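Local atomic coordinates of cytochrome c (Pseudomonas aeruginosa, PDB entry 6RTE), a protein that acts as a dihydro-heme d1 dehydrogenase in heme d1 biosynthesis, carrying a covalently bound heme c beside an eight-bladed beta-propeller. Residues D316-S329 / P356-W370. Numbering follows the deposited sequence.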
loop_
_atom_site.group_PDB
_atom_site.type_symbol
_atom_site.label_atom_id
_atom_site.label_comp_id
_atom_site.label_asym_id
_atom_site.label_seq_id
_atom_site.Cartn_x
_atom_site.Cartn_y
_atom_site.Cartn_z
ATOM N N ASP A 316 5.481 5.948 -8.958
ATOM C CA ASP A 316 4.646 4.805 -9.327
ATOM C C ASP A 316 5.405 3.871 -10.279
ATOM O O ASP A 316 5.016 3.646 -11.429
ATOM C CB ASP A 316 3.323 5.273 -9.945
ATOM C CG ASP A 316 2.198 4.265 -9.747
ATOM O OD1 ASP A 316 2.314 3.411 -8.838
ATOM O OD2 ASP A 316 1.201 4.322 -10.497
ATOM N N PHE A 317 6.509 3.329 -9.769
ATOM C CA PHE A 317 7.355 2.440 -10.551
ATOM C C PHE A 317 6.668 1.097 -10.788
ATOM O O PHE A 317 5.989 0.565 -9.907
ATOM C CB PHE A 317 8.683 2.159 -9.830
ATOM C CG PHE A 317 9.522 3.372 -9.523
ATOM C CD1 PHE A 317 9.248 4.615 -10.056
ATOM C CD2 PHE A 317 10.619 3.244 -8.687
ATOM C CE1 PHE A 317 10.061 5.706 -9.738
ATOM C CE2 PHE A 317 11.426 4.318 -8.387
ATOM C CZ PHE A 317 11.153 5.548 -8.919
ATOM N N SER A 318 6.865 0.546 -11.985
ATOM C CA SER A 318 6.733 -0.884 -12.233
ATOM C C SER A 318 8.070 -1.412 -12.750
ATOM O O SER A 318 8.823 -0.687 -13.404
ATOM C CB SER A 318 5.628 -1.193 -13.247
ATOM O OG SER A 318 5.707 -2.547 -13.671
ATOM N N PHE A 319 8.363 -2.674 -12.454
ATOM C CA PHE A 319 9.611 -3.303 -12.870
ATOM C C PHE A 319 9.350 -4.373 -13.917
ATOM O O PHE A 319 8.385 -5.134 -13.818
ATOM C CB PHE A 319 10.344 -3.917 -11.675
ATOM C CG PHE A 319 10.807 -2.901 -10.670
ATOM C CD1 PHE A 319 12.034 -2.276 -10.815
ATOM C CD2 PHE A 319 10.004 -2.551 -9.602
ATOM C CE1 PHE A 319 12.461 -1.333 -9.903
ATOM C CE2 PHE A 319 10.423 -1.598 -8.681
ATOM C CZ PHE A 319 11.654 -0.991 -8.835
ATOM N N SER A 320 10.211 -4.417 -14.933
ATOM C CA SER A 320 10.187 -5.518 -15.876
ATOM C C SER A 320 10.495 -6.818 -15.137
ATOM O O SER A 320 11.063 -6.801 -14.036
ATOM C CB SER A 320 11.191 -5.282 -17.003
ATOM O OG SER A 320 12.486 -4.998 -16.507
ATOM N N PRO A 321 10.105 -7.964 -15.707
ATOM C CA PRO A 321 10.309 -9.229 -14.981
ATOM C C PRO A 321 11.751 -9.461 -14.551
ATOM O O PRO A 321 11.970 -10.018 -13.475
ATOM C CB PRO A 321 9.826 -10.295 -15.978
ATOM C CG PRO A 321 9.688 -9.596 -17.297
ATOM C CD PRO A 321 9.380 -8.164 -16.973
ATOM N N ASP A 322 12.731 -9.041 -15.349
ATOM C CA ASP A 322 14.137 -9.228 -15.011
ATOM C C ASP A 322 14.718 -8.075 -14.196
ATOM O O ASP A 322 15.922 -8.080 -13.914
ATOM C CB ASP A 322 14.960 -9.412 -16.291
ATOM C CG ASP A 322 15.056 -8.135 -17.115
ATOM O OD1 ASP A 322 14.305 -7.176 -16.834
ATOM O OD2 ASP A 322 15.898 -8.087 -18.042
ATOM N N TYR A 323 13.898 -7.089 -13.830
ATOM C CA TYR A 323 14.303 -5.925 -13.043
ATOM C C TYR A 323 15.400 -5.100 -13.713
ATOM O O TYR A 323 16.020 -4.250 -13.064
ATOM C CB TYR A 323 14.735 -6.340 -11.630
ATOM C CG TYR A 323 13.575 -6.770 -10.776
ATOM C CD1 TYR A 323 13.116 -8.082 -10.809
ATOM C CD2 TYR A 323 12.917 -5.871 -9.957
ATOM C CE1 TYR A 323 12.048 -8.485 -10.039
ATOM C CE2 TYR A 323 11.838 -6.264 -9.184
ATOM C CZ TYR A 323 11.411 -7.578 -9.233
ATOM O OH TYR A 323 10.347 -8.000 -8.470
ATOM N N ARG A 324 15.640 -5.301 -15.010
ATOM C CA ARG A 324 16.578 -4.435 -15.713
ATOM C C ARG A 324 15.953 -3.091 -16.064
ATOM O O ARG A 324 16.664 -2.083 -16.137
ATOM C CB ARG A 324 17.093 -5.110 -16.990
ATOM C CG ARG A 324 18.350 -5.943 -16.767
ATOM C CD ARG A 324 18.979 -6.408 -18.083
ATOM N NE ARG A 324 19.459 -5.292 -18.905
ATOM C CZ ARG A 324 18.952 -4.932 -20.083
ATOM N NH1 ARG A 324 17.936 -5.598 -20.624
ATOM N NH2 ARG A 324 19.475 -3.901 -20.736
ATOM N N TYR A 325 14.644 -3.049 -16.265
ATOM C CA TYR A 325 13.969 -1.826 -16.652
ATOM C C TYR A 325 12.946 -1.422 -15.604
ATOM O O TYR A 325 12.319 -2.262 -14.951
ATOM C CB TYR A 325 13.285 -1.968 -18.014
ATOM C CG TYR A 325 14.271 -2.265 -19.109
ATOM C CD1 TYR A 325 15.030 -1.251 -19.678
ATOM C CD2 TYR A 325 14.465 -3.565 -19.558
ATOM C CE1 TYR A 325 15.943 -1.522 -20.669
ATOM C CE2 TYR A 325 15.375 -3.843 -20.550
ATOM C CZ TYR A 325 16.113 -2.822 -21.102
ATOM O OH TYR A 325 17.025 -3.102 -22.093
ATOM N N LEU A 326 12.800 -0.114 -15.464
ATOM C CA LEU A 326 11.844 0.504 -14.562
ATOM C C LEU A 326 10.870 1.307 -15.403
ATOM O O LEU A 326 11.286 2.107 -16.245
ATOM C CB LEU A 326 12.588 1.373 -13.547
ATOM C CG LEU A 326 11.848 2.284 -12.582
ATOM C CD1 LEU A 326 12.774 2.573 -11.410
ATOM C CD2 LEU A 326 11.432 3.575 -13.264
ATOM N N LEU A 327 9.579 1.060 -15.212
ATOM C CA LEU A 327 8.532 1.788 -15.911
ATOM C C LEU A 327 7.874 2.737 -14.919
ATOM O O LEU A 327 7.297 2.294 -13.918
ATOM C CB LEU A 327 7.500 0.843 -16.520
ATOM C CG LEU A 327 8.009 -0.086 -17.625
ATOM C CD1 LEU A 327 8.779 -1.268 -17.040
ATOM C CD2 LEU A 327 6.855 -0.566 -18.485
ATOM N N GLY A 328 7.972 4.036 -15.192
ATOM C CA GLY A 328 7.419 5.033 -14.310
ATOM C C GLY A 328 6.500 5.983 -15.051
ATOM O O GLY A 328 6.535 6.104 -16.277
ATOM N N SER A 329 5.657 6.650 -14.273
ATOM C CA SER A 329 4.792 7.706 -14.777
ATOM C C SER A 329 5.448 9.045 -14.476
ATOM O O SER A 329 5.843 9.302 -13.333
ATOM C CB SER A 329 3.402 7.631 -14.143
ATOM O OG SER A 329 3.491 7.576 -12.730
ATOM N N PRO A 356 -1.949 6.468 -16.513
ATOM C CA PRO A 356 -2.076 5.050 -16.170
ATOM C C PRO A 356 -1.413 4.725 -14.842
ATOM O O PRO A 356 -0.399 5.312 -14.458
ATOM C CB PRO A 356 -1.369 4.342 -17.334
ATOM C CG PRO A 356 -0.351 5.323 -17.792
ATOM C CD PRO A 356 -0.953 6.691 -17.579
ATOM N N HIS A 357 -2.019 3.772 -14.136
ATOM C CA HIS A 357 -1.547 3.344 -12.819
ATOM C C HIS A 357 -0.502 2.248 -13.028
ATOM O O HIS A 357 -0.752 1.057 -12.840
ATOM C CB HIS A 357 -2.726 2.873 -11.975
ATOM C CG HIS A 357 -2.366 2.508 -10.570
ATOM N ND1 HIS A 357 -1.214 2.950 -9.953
ATOM C CD2 HIS A 357 -3.007 1.737 -9.660
ATOM C CE1 HIS A 357 -1.161 2.467 -8.725
ATOM N NE2 HIS A 357 -2.237 1.726 -8.522
ATOM N N LEU A 358 0.699 2.674 -13.435
ATOM C CA LEU A 358 1.731 1.717 -13.830
ATOM C C LEU A 358 2.108 0.778 -12.692
ATOM O O LEU A 358 2.447 -0.386 -12.935
ATOM C CB LEU A 358 2.972 2.458 -14.326
ATOM C CG LEU A 358 2.828 3.221 -15.647
ATOM C CD1 LEU A 358 4.099 4.010 -15.928
ATOM C CD2 LEU A 358 2.516 2.278 -16.795
ATOM N N GLY A 359 2.059 1.259 -11.447
ATOM C CA GLY A 359 2.458 0.431 -10.326
ATOM C C GLY A 359 1.651 -0.843 -10.201
ATOM O O GLY A 359 2.133 -1.835 -9.651
ATOM N N SER A 360 0.416 -0.839 -10.706
ATOM C CA SER A 360 -0.467 -1.993 -10.616
ATOM C C SER A 360 -0.468 -2.852 -11.873
ATOM O O SER A 360 -1.187 -3.854 -11.918
ATOM C CB SER A 360 -1.898 -1.538 -10.312
ATOM O OG SER A 360 -1.977 -0.950 -9.026
ATOM N N GLY A 361 0.314 -2.498 -12.887
ATOM C CA GLY A 361 0.340 -3.282 -14.101
ATOM C C GLY A 361 1.019 -4.622 -13.903
ATOM O O GLY A 361 1.800 -4.825 -12.976
ATOM N N ILE A 362 0.712 -5.559 -14.796
ATOM C CA ILE A 362 1.231 -6.912 -14.687
ATOM C C ILE A 362 1.738 -7.379 -16.045
ATOM O O ILE A 362 1.398 -6.820 -17.095
ATOM C CB ILE A 362 0.177 -7.902 -14.139
ATOM C CG1 ILE A 362 -1.014 -8.007 -15.086
ATOM C CG2 ILE A 362 -0.284 -7.454 -12.762
ATOM C CD1 ILE A 362 -1.918 -9.199 -14.800
ATOM N N TYR A 363 2.555 -8.424 -15.996
ATOM C CA TYR A 363 3.230 -8.980 -17.158
ATOM C C TYR A 363 2.799 -10.425 -17.343
ATOM O O TYR A 363 2.471 -11.120 -16.376
ATOM C CB TYR A 363 4.760 -8.913 -16.986
ATOM C CG TYR A 363 5.291 -7.531 -16.714
ATOM C CD1 TYR A 363 5.133 -6.936 -15.467
ATOM C CD2 TYR A 363 5.964 -6.814 -17.700
ATOM C CE1 TYR A 363 5.621 -5.663 -15.209
ATOM C CE2 TYR A 363 6.462 -5.545 -17.450
ATOM C CZ TYR A 363 6.289 -4.975 -16.204
ATOM O OH TYR A 363 6.773 -3.712 -15.953
ATOM N N TRP A 364 2.789 -10.872 -18.593
ATOM C CA TRP A 364 2.584 -12.283 -18.891
ATOM C C TRP A 364 3.052 -12.538 -20.317
ATOM O O TRP A 364 3.324 -11.607 -21.078
ATOM C CB TRP A 364 1.121 -12.700 -18.684
ATOM C CG TRP A 364 0.155 -12.197 -19.715
ATOM C CD1 TRP A 364 -0.103 -12.753 -20.936
ATOM C CD2 TRP A 364 -0.702 -11.052 -19.607
ATOM N NE1 TRP A 364 -1.056 -12.019 -21.598
ATOM C CE2 TRP A 364 -1.440 -10.969 -20.807
ATOM C CE3 TRP A 364 -0.913 -10.086 -18.617
ATOM C CZ2 TRP A 364 -2.375 -9.959 -21.043
ATOM C CZ3 TRP A 364 -1.842 -9.079 -18.855
ATOM C CH2 TRP A 364 -2.560 -9.027 -20.058
ATOM N N LYS A 365 3.158 -13.816 -20.665
ATOM C CA LYS A 365 3.645 -14.218 -21.979
ATOM C C LYS A 365 2.462 -14.446 -22.909
ATOM O O LYS A 365 1.567 -15.243 -22.605
ATOM C CB LYS A 365 4.508 -15.474 -21.875
ATOM C CG LYS A 365 5.639 -15.354 -20.861
ATOM C CD LYS A 365 6.776 -16.315 -21.165
ATOM C CE LYS A 365 7.689 -15.768 -22.253
ATOM N NZ LYS A 365 8.529 -14.644 -21.753
ATOM N N ARG A 366 2.456 -13.739 -24.036
ATOM C CA ARG A 366 1.410 -13.846 -25.049
ATOM C C ARG A 366 2.090 -14.112 -26.385
ATOM O O ARG A 366 2.749 -13.223 -26.934
ATOM C CB ARG A 366 0.569 -12.573 -25.106
ATOM C CG ARG A 366 -0.533 -12.580 -26.149
ATOM C CD ARG A 366 -1.062 -11.171 -26.374
ATOM N NE ARG A 366 -2.305 -11.157 -27.141
ATOM C CZ ARG A 366 -2.373 -11.118 -28.470
ATOM N NH1 ARG A 366 -1.265 -11.092 -29.201
ATOM N NH2 ARG A 366 -3.557 -11.107 -29.070
ATOM N N ASP A 367 1.925 -15.327 -26.908
ATOM C CA ASP A 367 2.607 -15.756 -28.131
ATOM C C ASP A 367 4.122 -15.767 -27.931
ATOM O O ASP A 367 4.886 -15.326 -28.793
ATOM C CB ASP A 367 2.225 -14.876 -29.325
ATOM C CG ASP A 367 0.780 -15.065 -29.750
ATOM O OD1 ASP A 367 0.218 -16.149 -29.484
ATOM O OD2 ASP A 367 0.210 -14.132 -30.355
ATOM N N GLY A 368 4.559 -16.271 -26.781
ATOM C CA GLY A 368 5.981 -16.417 -26.517
ATOM C C GLY A 368 6.739 -15.110 -26.449
ATOM O O GLY A 368 7.897 -15.043 -26.882
ATOM N N ARG A 369 6.116 -14.066 -25.911
ATOM C CA ARG A 369 6.775 -12.775 -25.781
ATOM C C ARG A 369 6.106 -11.988 -24.663
ATOM O O ARG A 369 4.876 -11.952 -24.570
ATOM C CB ARG A 369 6.727 -11.989 -27.096
ATOM C CG ARG A 369 5.328 -11.785 -27.646
ATOM C CD ARG A 369 5.351 -11.306 -29.093
ATOM N NE ARG A 369 6.093 -10.060 -29.263
ATOM C CZ ARG A 369 7.381 -9.981 -29.590
ATOM N NH1 ARG A 369 8.099 -11.079 -29.789
ATOM N NH2 ARG A 369 7.954 -8.793 -29.721
ATOM N N TRP A 370 6.929 -11.365 -23.820
ATOM C CA TRP A 370 6.417 -10.618 -22.682
ATOM C C TRP A 370 5.490 -9.500 -23.140
ATOM O O TRP A 370 5.774 -8.785 -24.106
ATOM C CB TRP A 370 7.572 -10.029 -21.870
ATOM C CG TRP A 370 8.283 -11.009 -20.988
ATOM C CD1 TRP A 370 9.589 -11.400 -21.080
ATOM C CD2 TRP A 370 7.732 -11.715 -19.867
ATOM N NE1 TRP A 370 9.885 -12.304 -20.087
ATOM C CE2 TRP A 370 8.762 -12.515 -19.330
ATOM C CE3 TRP A 370 6.470 -11.748 -19.267
ATOM C CZ2 TRP A 370 8.567 -13.340 -18.225
ATOM C CZ3 TRP A 370 6.278 -12.569 -18.168
ATOM C CH2 TRP A 370 7.320 -13.352 -17.660
#
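Tyr363 reaches across from strand 362-365 to the hairpin of residues 317-329. CB leaves the strand toward the hairpin, and chi1 of -56° sets CG beside the backbone N, aiming the ring between Ser318 and Pro321. On the ring, CG, CD2 and CE2 lie under Pro321, whose CD sits over one face, 3.7 Å from Tyr363 CD2, in a CH-pi contact displaced toward the rim. CD1 is on the side of the carbonyl oxygen of Phe319, which approaches obliquely and comes close to CE1 and CZ. At the tip, Tyr363 OH and Ser318 OG share a 2.8 Å hydrogen bond near the ring plane, while the Leu327 side chain, coming head-on toward Tyr363, packs CD1 against the same hydroxyl. Pro321 serves a second ring: its CG stands over the five-membered ring of Trp370, 3.8 Å from the centroid and 15° off the normal. At the other end, Asp316 OD2 offers its syn lone pair to His357 ND1 at 2.8 Å; carboxylate and imidazole are nearly coplanar, 21° apart, and the ND1 N-H points at OD2 within the imidazole plane, so the bond fixes the rotation of the ring. Asp316 OD2 also accepts a weak hydrogen bond from Gly359 N (3.3 Å). Between the Asp316-His357 pair and the Ser318-Tyr363 bond, Leu358 lays CD1 against the backbone of Gly328 and near Ser329 CB. The contact joins adjacent propeller blades: Phe372 of strand 370-374 meets the Tyr363 ring and touches Ser318 and Leu358, whereas Phe317 and Phe319 turn away to pack on strand 281-286 of the preceding blade.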